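Local coordinates for protein oxidoreductase, Gfo/Idh/MocA family (Vibrio cholerae, PDB 1XEA) that probably acts as an NAD(P)-dependent oxidoreductase of the Gfo/Idh/MocA family, binding the nucleotide in a Rossmann-type domain, although its substrate is not established, at residues N105-A110 and Q115-G120; L133-L136 and G142-R145; K151-L156 and F165-H170; V233-D238 and G243-D248; L276-A279 and K283-T286. One frame throughout, in Å; residues are numbered along the deposited sequence.

Interaction 1. Residues N105-A110 and Q115-G120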
# COMPACT_ATOMS: atom_id res chain seq x y z
N ASN A 105 -34.01 8.77 -30.75
CA ASN A 105 -35.41 8.38 -30.99
C ASN A 105 -36.13 8.12 -29.66
O ASN A 105 -37.11 8.79 -29.34
CB ASN A 105 -35.49 7.11 -31.86
CG ASN A 105 -35.15 7.37 -33.33
OD1 ASN A 105 -35.65 8.32 -33.94
ND2 ASN A 105 -34.31 6.51 -33.90
N LEU A 106 -35.62 7.15 -28.90
CA LEU A 106 -36.20 6.80 -27.62
C LEU A 106 -36.44 8.00 -26.70
O LEU A 106 -37.46 8.07 -26.00
CB LEU A 106 -35.33 5.75 -26.92
CG LEU A 106 -35.38 4.37 -27.55
CD1 LEU A 106 -34.27 3.49 -27.00
CD2 LEU A 106 -36.74 3.75 -27.30
N TYR A 107 -35.51 8.95 -26.67
CA TYR A 107 -35.72 10.12 -25.81
C TYR A 107 -36.73 11.07 -26.40
O TYR A 107 -37.52 11.66 -25.66
CB TYR A 107 -34.41 10.86 -25.52
CG TYR A 107 -33.77 10.37 -24.24
CD1 TYR A 107 -32.59 9.63 -24.28
CD2 TYR A 107 -34.40 10.56 -23.01
CE1 TYR A 107 -32.05 9.09 -23.12
CE2 TYR A 107 -33.87 10.02 -21.84
CZ TYR A 107 -32.69 9.28 -21.91
OH TYR A 107 -32.17 8.70 -20.78
N GLU A 108 -36.70 11.23 -27.72
CA GLU A 108 -37.67 12.10 -28.38
C GLU A 108 -39.04 11.51 -28.07
O GLU A 108 -39.95 12.23 -27.66
CB GLU A 108 -37.42 12.14 -29.89
CG GLU A 108 -36.77 13.44 -30.38
CD GLU A 108 -36.48 13.44 -31.89
OE1 GLU A 108 -37.39 13.11 -32.68
OE2 GLU A 108 -35.35 13.80 -32.29
N LEU A 109 -39.17 10.20 -28.23
CA LEU A 109 -40.42 9.48 -27.97
C LEU A 109 -40.90 9.68 -26.54
O LEU A 109 -42.07 9.99 -26.31
CB LEU A 109 -40.22 7.99 -28.24
CG LEU A 109 -41.34 7.03 -27.81
CD1 LEU A 109 -42.65 7.38 -28.51
CD2 LEU A 109 -40.95 5.60 -28.14
N ALA A 110 -40.00 9.47 -25.58
CA ALA A 110 -40.33 9.61 -24.16
C ALA A 110 -40.80 11.02 -23.82
O ALA A 110 -41.64 11.19 -22.94
CB ALA A 110 -39.11 9.24 -23.32
N GLN A 115 -42.91 10.78 -20.33
CA GLN A 115 -42.48 9.74 -19.42
C GLN A 115 -40.99 9.83 -19.17
O GLN A 115 -40.24 10.38 -19.99
CB GLN A 115 -42.85 8.37 -19.97
CG GLN A 115 -44.33 8.09 -19.87
CD GLN A 115 -44.83 8.25 -18.46
OE1 GLN A 115 -44.25 7.72 -17.52
NE2 GLN A 115 -45.93 8.97 -18.30
N PRO A 116 -40.53 9.34 -18.01
CA PRO A 116 -39.11 9.38 -17.68
C PRO A 116 -38.42 8.12 -18.18
O PRO A 116 -38.95 7.01 -18.02
CB PRO A 116 -39.13 9.47 -16.17
CG PRO A 116 -40.25 8.55 -15.84
CD PRO A 116 -41.32 8.95 -16.83
N LEU A 117 -37.26 8.30 -18.79
CA LEU A 117 -36.45 7.22 -19.31
C LEU A 117 -35.10 7.32 -18.61
O LEU A 117 -34.29 8.21 -18.90
CB LEU A 117 -36.27 7.37 -20.82
CG LEU A 117 -35.33 6.38 -21.50
CD1 LEU A 117 -35.84 4.95 -21.33
CD2 LEU A 117 -35.24 6.74 -22.97
N TYR A 118 -34.86 6.41 -17.68
CA TYR A 118 -33.64 6.38 -16.89
C TYR A 118 -32.62 5.37 -17.43
O TYR A 118 -32.97 4.22 -17.68
CB TYR A 118 -33.99 6.01 -15.46
CG TYR A 118 -32.97 6.41 -14.43
CD1 TYR A 118 -33.03 7.66 -13.82
CD2 TYR A 118 -31.97 5.52 -14.04
CE1 TYR A 118 -32.13 8.02 -12.83
CE2 TYR A 118 -31.05 5.87 -13.06
CZ TYR A 118 -31.14 7.12 -12.45
OH TYR A 118 -30.25 7.48 -11.47
N VAL A 119 -31.38 5.80 -17.58
CA VAL A 119 -30.32 4.91 -18.06
C VAL A 119 -29.47 4.46 -16.87
O VAL A 119 -29.12 5.26 -16.00
CB VAL A 119 -29.41 5.60 -19.10
CG1 VAL A 119 -28.36 4.63 -19.58
CG2 VAL A 119 -30.25 6.10 -20.28
N GLY A 120 -29.12 3.17 -16.84
CA GLY A 120 -28.34 2.63 -15.75
C GLY A 120 -26.84 2.83 -15.76
O GLY A 120 -26.10 2.01 -16.30
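Tyr107 lays its ring across Leu117, and this pair forms the tight part of the contact between helix 100-112 and strand 117-120. Leu117 CD2 stands 3.7 Å from the centroid of the Tyr107 ring and 10° off its normal, a CH-pi contact almost over the middle of one face. The CG of Leu117 is anti to the backbone N (chi1 174°), which carries this branch toward the helix, while Val119 CG2 meets the phenol at its edge. Tyr107 OH donates to Leu117 O at 2.9 Å, approaching from 41° above the carbonyl plane. Ala110, small enough for the close end of the pair, sets its CB 4.2 Å from Leu117 CB. At that end Gln115 N gives a fairly straight bond to Ala110 O, 2.9 Å long, and the Gln115 side chain leads away to a partly exposed position, the looser side of the contact. The helix and strand run roughly antiparallel, as in a Rossmann beta-alpha-beta unit, and strand 90-93 pairs with the far edge of strand 117-120. Tyr107 suits its place because one residue serves two needs: its hydroxyl satisfies a carbonyl on the sheet's outermost strand within this chain, while its ring takes Leu117 on a face.

Interaction 2. Residues L133-L136 and G142-R145; sequences LSEL and GALR
In the connection from helix 134-138 to strand 146-152, Glu135 reaches across to Gly142, Ala143 and Leu144. Its chain folds at chi2 (70°), bringing the carboxylate round to the loop backbone. There Glu135 OE2 accepts a hydrogen bond from Ala143 N at 3.1 Å. The bond is nearly straight at the hydrogen (172°), but the amide arrives from above the carboxylate plane, 48° out of it. Gly142 suits its place twice over: its phi is positive, and with no side chain it lets Glu135 OE2 lie 3.6 Å from its own CA. The aliphatic root of the glutamate is used as well, for Leu144 CD1 packs against Glu135 CB at 3.6 Å and Leu144 CG lies alongside Glu135 CG. A leucine fits here because its other neighbours include Leu177 and the ring of Tyr230. The second carboxylate oxygen, OE1, is hydrogen-bonded to Tyr230 OH on strand 223-230, so the two oxygens tie the helix to the loop and to the sheet. A bound nickel ion lies about 4 Å from the Glu135 side chain. The whole is a helix-loop-strand connection of the alpha+beta domain that follows the Rossmann domain in this family, with a buried acid from the helix pinning the loop that enters the sheet.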
# COMPACT_ATOMS: atom_id res chain seq x y z
N LEU A 133 -16.01 13.70 -3.57
CA LEU A 133 -16.03 14.59 -4.74
C LEU A 133 -17.46 15.01 -5.09
O LEU A 133 -18.17 14.28 -5.78
CB LEU A 133 -15.37 13.88 -5.92
CG LEU A 133 -14.08 13.14 -5.57
CD1 LEU A 133 -13.64 12.31 -6.75
CD2 LEU A 133 -13.01 14.14 -5.17
N SER A 134 -17.87 16.19 -4.63
CA SER A 134 -19.23 16.69 -4.88
C SER A 134 -19.54 16.85 -6.37
O SER A 134 -20.68 16.66 -6.79
CB SER A 134 -19.46 18.02 -4.15
OG SER A 134 -18.46 18.98 -4.44
N GLU A 135 -18.52 17.20 -7.14
CA GLU A 135 -18.68 17.36 -8.57
C GLU A 135 -19.28 16.08 -9.18
O GLU A 135 -20.04 16.15 -10.14
CB GLU A 135 -17.34 17.66 -9.23
CG GLU A 135 -16.81 19.10 -9.07
CD GLU A 135 -16.36 19.45 -7.65
OE1 GLU A 135 -15.94 18.55 -6.89
OE2 GLU A 135 -16.41 20.66 -7.30
N LEU A 136 -18.97 14.92 -8.63
CA LEU A 136 -19.55 13.72 -9.20
C LEU A 136 -20.98 13.57 -8.76
O LEU A 136 -21.85 13.18 -9.55
CB LEU A 136 -18.76 12.46 -8.82
CG LEU A 136 -17.48 12.25 -9.61
CD1 LEU A 136 -16.86 10.95 -9.20
CD2 LEU A 136 -17.75 12.26 -11.11
N GLY A 142 -17.38 21.78 -11.48
CA GLY A 142 -17.04 22.55 -10.30
C GLY A 142 -15.61 23.05 -10.20
O GLY A 142 -15.11 23.78 -11.06
N ALA A 143 -14.93 22.65 -9.13
CA ALA A 143 -13.56 23.07 -8.93
C ALA A 143 -12.56 22.07 -9.51
O ALA A 143 -11.35 22.29 -9.45
CB ALA A 143 -13.30 23.28 -7.45
N LEU A 144 -13.06 20.98 -10.07
CA LEU A 144 -12.20 19.94 -10.64
C LEU A 144 -11.23 20.47 -11.69
O LEU A 144 -11.65 21.00 -12.71
CB LEU A 144 -13.05 18.83 -11.27
CG LEU A 144 -13.55 17.73 -10.34
CD1 LEU A 144 -14.38 16.72 -11.14
CD2 LEU A 144 -12.37 17.04 -9.69
N ARG A 145 -9.93 20.33 -11.43
CA ARG A 145 -8.94 20.77 -12.39
C ARG A 145 -8.62 19.62 -13.34
O ARG A 145 -8.03 19.82 -14.40
CB ARG A 145 -7.66 21.25 -11.69
CG ARG A 145 -7.87 22.49 -10.84
CD ARG A 145 -8.30 23.67 -11.70
NE ARG A 145 -8.90 24.74 -10.90
CZ ARG A 145 -10.17 25.13 -11.01
NH1 ARG A 145 -10.97 24.54 -11.89
NH2 ARG A 145 -10.63 26.12 -10.24

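Interaction 3. Residues K151-L156 and F165-H170; sequences KHRHAL and FDDFIH
The guanidinium of Arg153 and the carboxylate of Asp167 lie almost coplanar, their planes 14° apart, and meet at the guanidinium edge. Asp167 OD2 comes 2.6 Å from Arg153 NH1, forming a salt bridge whose hydrogen bond is weak because it is bent to 118°. The grip is through one nitrogen: Arg153 NH2 stays 3.9 Å from Asp167 OD1. Lys151 reaches the same carboxylate at about a right angle, its chain extended until the turn at chi4 (-57°), and makes a long salt bridge of 3.9 Å from NZ to Asp167 OD1. Along the way the lysine's methylenes pass His170, with Lys151 CD 4.3 Å from His170 CB and CE lying oblique to the imidazole. Arg217 is a further partner of Asp167 OD2, so three basic side chains converge on one buried aspartate, Lys151 only at long range. Asp167 sits where helix 160-175 is kinked and has a wider pi-type turn. The helix thus meets the end of strand 146-152 through charge as well as packing. His170, which also touches Lys94, ends an Asp-x-x-x-His sequence starting at Asp166. This is consistent with the conserved Asp/His motif near the active-site cleft of Gfo/Idh/MocA relatives.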
# COMPACT_ATOMS: atom_id res chain seq x y z
N LYS A 151 -10.15 2.15 -16.48
CA LYS A 151 -10.82 0.88 -16.27
C LYS A 151 -10.15 -0.08 -17.23
O LYS A 151 -10.42 -0.04 -18.43
CB LYS A 151 -12.31 0.99 -16.59
CG LYS A 151 -13.11 -0.22 -16.15
CD LYS A 151 -14.57 -0.09 -16.53
CE LYS A 151 -15.40 -1.20 -15.90
NZ LYS A 151 -14.89 -2.54 -16.28
N HIS A 152 -9.28 -0.93 -16.69
CA HIS A 152 -8.55 -1.86 -17.53
C HIS A 152 -8.94 -3.31 -17.30
O HIS A 152 -9.49 -3.66 -16.25
CB HIS A 152 -7.03 -1.69 -17.30
CG HIS A 152 -6.56 -0.27 -17.34
ND1 HIS A 152 -7.13 0.70 -18.14
CD2 HIS A 152 -5.54 0.35 -16.69
CE1 HIS A 152 -6.48 1.84 -17.99
NE2 HIS A 152 -5.52 1.66 -17.11
N ARG A 153 -8.67 -4.15 -18.30
CA ARG A 153 -8.95 -5.59 -18.25
C ARG A 153 -7.68 -6.30 -18.69
O ARG A 153 -6.85 -5.75 -19.41
CB ARG A 153 -10.06 -5.99 -19.24
CG ARG A 153 -11.47 -5.61 -18.85
CD ARG A 153 -12.31 -6.84 -18.51
NE ARG A 153 -13.49 -6.48 -17.71
CZ ARG A 153 -14.47 -5.68 -18.12
NH1 ARG A 153 -14.42 -5.14 -19.33
NH2 ARG A 153 -15.48 -5.39 -17.31
N HIS A 154 -7.54 -7.55 -18.26
CA HIS A 154 -6.40 -8.36 -18.63
C HIS A 154 -6.78 -9.28 -19.80
O HIS A 154 -7.75 -10.02 -19.71
CB HIS A 154 -5.95 -9.22 -17.46
CG HIS A 154 -4.96 -10.28 -17.83
ND1 HIS A 154 -3.77 -10.00 -18.46
CD2 HIS A 154 -4.98 -11.62 -17.63
CE1 HIS A 154 -3.09 -11.12 -18.63
NE2 HIS A 154 -3.81 -12.12 -18.14
N ALA A 155 -6.00 -9.20 -20.87
CA ALA A 155 -6.22 -10.03 -22.06
C ALA A 155 -7.68 -10.19 -22.46
O ALA A 155 -8.23 -11.29 -22.41
CB ALA A 155 -5.59 -11.40 -21.82
N LEU A 156 -8.32 -9.10 -22.88
CA LEU A 156 -9.71 -9.16 -23.29
C LEU A 156 -10.05 -8.13 -24.36
O LEU A 156 -10.91 -7.27 -24.16
CB LEU A 156 -10.63 -8.97 -22.09
CG LEU A 156 -12.09 -9.41 -22.26
CD1 LEU A 156 -12.15 -10.93 -22.27
CD2 LEU A 156 -12.92 -8.87 -21.11
N PHE A 165 -19.60 0.65 -26.76
CA PHE A 165 -20.93 0.73 -26.19
C PHE A 165 -21.19 -0.12 -24.96
O PHE A 165 -21.97 0.27 -24.09
CB PHE A 165 -21.99 0.43 -27.26
CG PHE A 165 -22.34 1.63 -28.10
CD1 PHE A 165 -21.50 2.05 -29.12
CD2 PHE A 165 -23.49 2.35 -27.85
CE1 PHE A 165 -21.80 3.18 -29.88
CE2 PHE A 165 -23.79 3.48 -28.60
CZ PHE A 165 -22.95 3.89 -29.61
N ASP A 166 -20.53 -1.27 -24.85
CA ASP A 166 -20.78 -2.12 -23.69
C ASP A 166 -19.73 -2.04 -22.58
O ASP A 166 -19.87 -2.70 -21.55
CB ASP A 166 -20.95 -3.57 -24.14
CG ASP A 166 -22.08 -3.73 -25.13
OD1 ASP A 166 -23.25 -3.43 -24.77
OD2 ASP A 166 -21.81 -4.17 -26.27
N ASP A 167 -18.70 -1.22 -22.77
CA ASP A 167 -17.66 -1.13 -21.77
C ASP A 167 -17.13 0.28 -21.55
O ASP A 167 -17.43 0.91 -20.53
CB ASP A 167 -16.51 -2.05 -22.17
CG ASP A 167 -15.84 -2.70 -20.99
OD1 ASP A 167 -16.33 -2.53 -19.86
OD2 ASP A 167 -14.83 -3.40 -21.19
N PHE A 168 -16.36 0.77 -22.52
CA PHE A 168 -15.76 2.10 -22.46
C PHE A 168 -16.75 3.18 -22.06
O PHE A 168 -16.39 4.20 -21.48
CB PHE A 168 -15.16 2.46 -23.82
CG PHE A 168 -14.32 3.69 -23.79
CD1 PHE A 168 -13.11 3.71 -23.11
CD2 PHE A 168 -14.75 4.85 -24.44
CE1 PHE A 168 -12.32 4.86 -23.07
CE2 PHE A 168 -13.97 6.02 -24.41
CZ PHE A 168 -12.75 6.02 -23.72
N ILE A 169 -18.02 2.94 -22.36
CA ILE A 169 -19.05 3.90 -22.02
C ILE A 169 -19.09 4.14 -20.52
O ILE A 169 -19.52 5.18 -20.07
CB ILE A 169 -20.43 3.42 -22.51
CG1 ILE A 169 -21.41 4.59 -22.54
CG2 ILE A 169 -20.95 2.31 -21.60
CD1 ILE A 169 -22.57 4.38 -23.46
N HIS A 170 -18.62 3.16 -19.75
CA HIS A 170 -18.60 3.32 -18.31
C HIS A 170 -17.67 4.47 -17.94
O HIS A 170 -18.12 5.50 -17.44
CB HIS A 170 -18.15 2.05 -17.62
CG HIS A 170 -19.26 1.13 -17.26
ND1 HIS A 170 -20.38 1.55 -16.57
CD2 HIS A 170 -19.45 -0.20 -17.49
CE1 HIS A 170 -21.20 0.53 -16.39
NE2 HIS A 170 -20.66 -0.54 -16.95

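Interaction 4. Residues V233-D238 and G243-D248; sequences VAYLFD and GKMWRD
Backbone hydrogen bonds join Ala234 with Trp246 and Leu236 with Lys244, two hydrogen-bonded pairs of an antiparallel hairpin whose strand directions differ by 168°. Each pair exchanges two N-H...O bonds; Trp246 N to Ala234 O and Leu236 N to Lys244 O are both 3.0 Å. Tyr235 and Met245 form the non-hydrogen-bonded pair between them.

Aromatic contacts occupy the face that bears Tyr235. Met245, a selenomethionine, lies alongside the tyrosine and places CG over one face of the ring, a CH-pi contact 4.0 Å from the Tyr235 centroid. Its SE sits obliquely, 4.7 Å from that centroid, in a Met-aromatic contact. The CG of Met245 is anti to the backbone N (chi1 -179°), which sends the chain out beside the tyrosine. Further along this face, Phe237 CD2 rests 3.6 Å from Gly243 CA, in space that a residue without a side chain leaves to the ring.

The face with Ala234, Leu236 and Trp246 is mainly apolar, with the Lys244 chain also lying on it. Trp246 turns an edge to Ala234 CB, 3.8 Å from CE3, while Leu236 CD1 reaches Trp246 CH2 at 3.5 Å. Phe219 and Ile221 of the second subunit pack on Ala234 and Trp246.

Trp246 NE1 is hydrogen-bonded to Glu251 on the next strand. The indole therefore has its polar atom satisfied while its carbon rim serves apolar contacts, which suits a tryptophan at a subunit interface.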
# COMPACT_ATOMS: atom_id res chain seq x y z
N VAL A 233 -5.11 19.86 -4.08
CA VAL A 233 -5.81 18.73 -3.49
C VAL A 233 -6.00 17.68 -4.56
O VAL A 233 -6.28 18.01 -5.71
CB VAL A 233 -7.17 19.16 -2.92
CG1 VAL A 233 -7.78 17.97 -2.17
CG2 VAL A 233 -6.99 20.34 -1.95
N ALA A 234 -5.83 16.42 -4.19
CA ALA A 234 -5.99 15.34 -5.14
C ALA A 234 -6.50 14.09 -4.43
O ALA A 234 -6.45 14.01 -3.20
CB ALA A 234 -4.66 15.06 -5.83
N TYR A 235 -7.03 13.15 -5.21
CA TYR A 235 -7.55 11.87 -4.71
C TYR A 235 -7.24 10.79 -5.74
O TYR A 235 -7.22 11.05 -6.94
CB TYR A 235 -9.07 11.87 -4.57
CG TYR A 235 -9.64 12.79 -3.52
CD1 TYR A 235 -9.79 14.15 -3.76
CD2 TYR A 235 -10.05 12.28 -2.28
CE1 TYR A 235 -10.33 14.99 -2.79
CE2 TYR A 235 -10.59 13.11 -1.30
CZ TYR A 235 -10.73 14.47 -1.57
OH TYR A 235 -11.25 15.30 -0.61
N LEU A 236 -7.02 9.57 -5.27
CA LEU A 236 -6.75 8.46 -6.17
C LEU A 236 -7.37 7.22 -5.58
O LEU A 236 -6.87 6.68 -4.60
CB LEU A 236 -5.25 8.24 -6.33
CG LEU A 236 -4.75 7.43 -7.54
CD1 LEU A 236 -3.33 6.97 -7.23
CD2 LEU A 236 -5.63 6.25 -7.84
N PHE A 237 -8.46 6.77 -6.18
CA PHE A 237 -9.14 5.57 -5.69
C PHE A 237 -8.73 4.36 -6.52
O PHE A 237 -8.87 4.36 -7.74
CB PHE A 237 -10.65 5.75 -5.77
CG PHE A 237 -11.16 6.90 -4.96
CD1 PHE A 237 -11.39 8.14 -5.55
CD2 PHE A 237 -11.45 6.74 -3.61
CE1 PHE A 237 -11.92 9.20 -4.81
CE2 PHE A 237 -11.97 7.80 -2.85
CZ PHE A 237 -12.21 9.02 -3.45
N ASP A 238 -8.23 3.33 -5.84
CA ASP A 238 -7.80 2.09 -6.50
C ASP A 238 -8.93 1.06 -6.54
O ASP A 238 -8.77 -0.05 -7.05
CB ASP A 238 -6.58 1.50 -5.77
CG ASP A 238 -6.77 1.48 -4.27
OD1 ASP A 238 -6.86 2.56 -3.66
OD2 ASP A 238 -6.84 0.38 -3.69
N GLY A 243 -9.23 4.47 -1.06
CA GLY A 243 -8.61 5.52 -1.83
C GLY A 243 -7.69 6.34 -0.95
O GLY A 243 -7.75 6.26 0.27
N LYS A 244 -6.83 7.12 -1.58
CA LYS A 244 -5.95 7.96 -0.80
C LYS A 244 -6.17 9.41 -1.18
O LYS A 244 -6.47 9.73 -2.32
CB LYS A 244 -4.49 7.54 -0.99
CG LYS A 244 -4.12 7.11 -2.38
CD LYS A 244 -2.67 6.62 -2.48
CE LYS A 244 -2.46 5.28 -1.79
NZ LYS A 244 -1.21 4.59 -2.26
N MSE A 245 -6.06 10.29 -0.18
CA MSE A 245 -6.25 11.72 -0.34
C MSE A 245 -4.94 12.45 -0.07
O MSE A 245 -4.29 12.23 0.96
CB MSE A 245 -7.31 12.21 0.65
CG MSE A 245 -7.64 13.69 0.57
SE MSE A 245 -8.94 14.29 1.93
CE MSE A 245 -7.71 15.23 3.12
N TRP A 246 -4.56 13.30 -1.01
CA TRP A 246 -3.34 14.09 -0.89
C TRP A 246 -3.74 15.56 -0.65
O TRP A 246 -4.32 16.21 -1.52
CB TRP A 246 -2.52 13.96 -2.17
CG TRP A 246 -1.96 12.60 -2.38
CD1 TRP A 246 -1.17 11.90 -1.52
CD2 TRP A 246 -2.12 11.77 -3.54
NE1 TRP A 246 -0.83 10.69 -2.06
CE2 TRP A 246 -1.40 10.58 -3.30
CE3 TRP A 246 -2.81 11.91 -4.75
CZ2 TRP A 246 -1.34 9.54 -4.23
CZ3 TRP A 246 -2.75 10.87 -5.67
CH2 TRP A 246 -2.03 9.70 -5.41
N ARG A 247 -3.41 16.06 0.53
CA ARG A 247 -3.75 17.42 0.92
C ARG A 247 -2.66 17.93 1.85
O ARG A 247 -2.19 17.19 2.71
CB ARG A 247 -5.10 17.42 1.62
CG ARG A 247 -5.38 18.67 2.40
CD ARG A 247 -6.73 18.57 3.05
NE ARG A 247 -7.79 18.64 2.05
CZ ARG A 247 -9.07 18.38 2.30
NH1 ARG A 247 -9.43 18.03 3.54
NH2 ARG A 247 -9.97 18.48 1.32
N ASP A 248 -2.27 19.18 1.66
CA ASP A 248 -1.22 19.78 2.48
C ASP A 248 0.05 18.94 2.42
O ASP A 248 0.77 18.78 3.41
CB ASP A 248 -1.67 19.90 3.93
CG ASP A 248 -2.95 20.69 4.08
OD1 ASP A 248 -3.01 21.83 3.58
OD2 ASP A 248 -3.90 20.17 4.71

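Interaction 5. Residues L276-A279 and K283-T286; sequences LQVA and KLPT
Val278 and Leu284 meet at a slant, branch against branch. Val278 CG2 comes 3.6 Å from Leu284 CD1, and Val278 CG1 lies 3.9 Å from both CD1 and CB of Leu284. With CG1 of Val278 anti to the backbone N (chi1 167°), both methyls are turned to the connection: CG1 lies nearer the Lys283 carbonyl, CG2 nearer Leu284 CD1. Leu284 is likewise extended from its backbone, its CG opposite the N at chi1 177°, and brings CD1 to the valine.

The contact closes the short connection between helix 268-281 and the long helix 286-311, in which Pro285 stands at the N-cap position. A proline suits the entry to a helix, since it has no amide hydrogen to be satisfied. Pro116 and Tyr118, at and next to the outer strand of the Rossmann sheet, touch both Val278 and Leu284, offering an apolar surface that suits both residues.

Polar support across the turn is slight. The bond from Lys283 N to Val278 O is weak at 3.4 Å, and the position of that nitrogen is itself less certain. The Lys283 side chain starts away from the helix, and the residue is exposed, which suits a lysine.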
# COMPACT_ATOMS: atom_id res chain seq x y z
N LEU A 276 -36.00 4.98 -8.49
CA LEU A 276 -37.34 4.88 -7.93
C LEU A 276 -37.97 6.26 -7.70
O LEU A 276 -39.14 6.45 -8.00
CB LEU A 276 -37.32 4.09 -6.63
CG LEU A 276 -36.87 2.62 -6.72
CD1 LEU A 276 -36.81 2.06 -5.32
CD2 LEU A 276 -37.81 1.80 -7.61
N GLN A 277 -37.19 7.20 -7.18
CA GLN A 277 -37.70 8.55 -6.94
C GLN A 277 -38.18 9.12 -8.28
O GLN A 277 -39.30 9.62 -8.39
CB GLN A 277 -36.61 9.46 -6.35
CG GLN A 277 -35.97 8.94 -5.06
CD GLN A 277 -34.91 9.89 -4.47
OE1 GLN A 277 -33.89 10.19 -5.11
NE2 GLN A 277 -35.15 10.35 -3.24
N VAL A 278 -37.34 9.01 -9.31
CA VAL A 278 -37.68 9.49 -10.64
C VAL A 278 -38.98 8.82 -11.10
O VAL A 278 -39.91 9.50 -11.50
CB VAL A 278 -36.54 9.16 -11.68
CG1 VAL A 278 -37.03 9.37 -13.11
CG2 VAL A 278 -35.33 10.05 -11.42
N ALA A 279 -39.02 7.50 -11.03
CA ALA A 279 -40.19 6.74 -11.45
C ALA A 279 -41.46 7.18 -10.72
O ALA A 279 -42.50 7.36 -11.33
CB ALA A 279 -39.96 5.26 -11.23
N LYS A 283 -40.84 12.13 -13.45
CA LYS A 283 -40.00 13.21 -13.97
C LYS A 283 -38.52 12.88 -13.84
O LYS A 283 -38.11 12.23 -12.89
CB LYS A 283 -40.29 14.51 -13.21
CG LYS A 283 -41.77 14.92 -13.17
CD LYS A 283 -42.03 16.09 -12.19
CE LYS A 283 -41.21 17.34 -12.56
NZ LYS A 283 -41.38 18.46 -11.57
N LEU A 284 -37.73 13.32 -14.81
CA LEU A 284 -36.29 13.08 -14.78
C LEU A 284 -35.57 14.37 -15.17
O LEU A 284 -35.63 14.81 -16.30
CB LEU A 284 -35.92 11.98 -15.77
CG LEU A 284 -34.42 11.71 -15.88
CD1 LEU A 284 -33.90 11.20 -14.55
CD2 LEU A 284 -34.16 10.70 -16.97
N PRO A 285 -34.85 14.99 -14.22
CA PRO A 285 -34.15 16.24 -14.51
C PRO A 285 -33.49 16.30 -15.88
O PRO A 285 -32.93 15.32 -16.37
CB PRO A 285 -33.16 16.36 -13.35
CG PRO A 285 -32.97 14.96 -12.90
CD PRO A 285 -34.35 14.39 -12.97
N THR A 286 -33.58 17.48 -16.49
CA THR A 286 -33.04 17.74 -17.81
C THR A 286 -31.55 17.49 -17.98
O THR A 286 -31.13 16.85 -18.94
CB THR A 286 -33.28 19.19 -18.22
OG1 THR A 286 -34.68 19.47 -18.16
CG2 THR A 286 -32.78 19.43 -19.63

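How the interactions relate
Interactions 1 and 3 are the buried contacts, yet they differ in chemistry: apolar packing with a phenol bond and a backbone bond in the nucleotide-binding domain, a cluster of charges in the domain built on the mixed sheet. Interactions 2, 4 and 5 are partly buried. Interaction 5 backs onto interaction 1, since Val278 and Leu284 pack on Pro116, Leu117 and Tyr118; strand 117-120 is thus held between helix 100-112 and the connection at 283-286. Interactions 2 and 4 also touch, through Leu133 against Tyr235 and Phe237, near the nickel ion. Interactions 3 and 4 reach the same mixed sheet and both meet the second subunit, but interaction 4 alone relies on strand pairing.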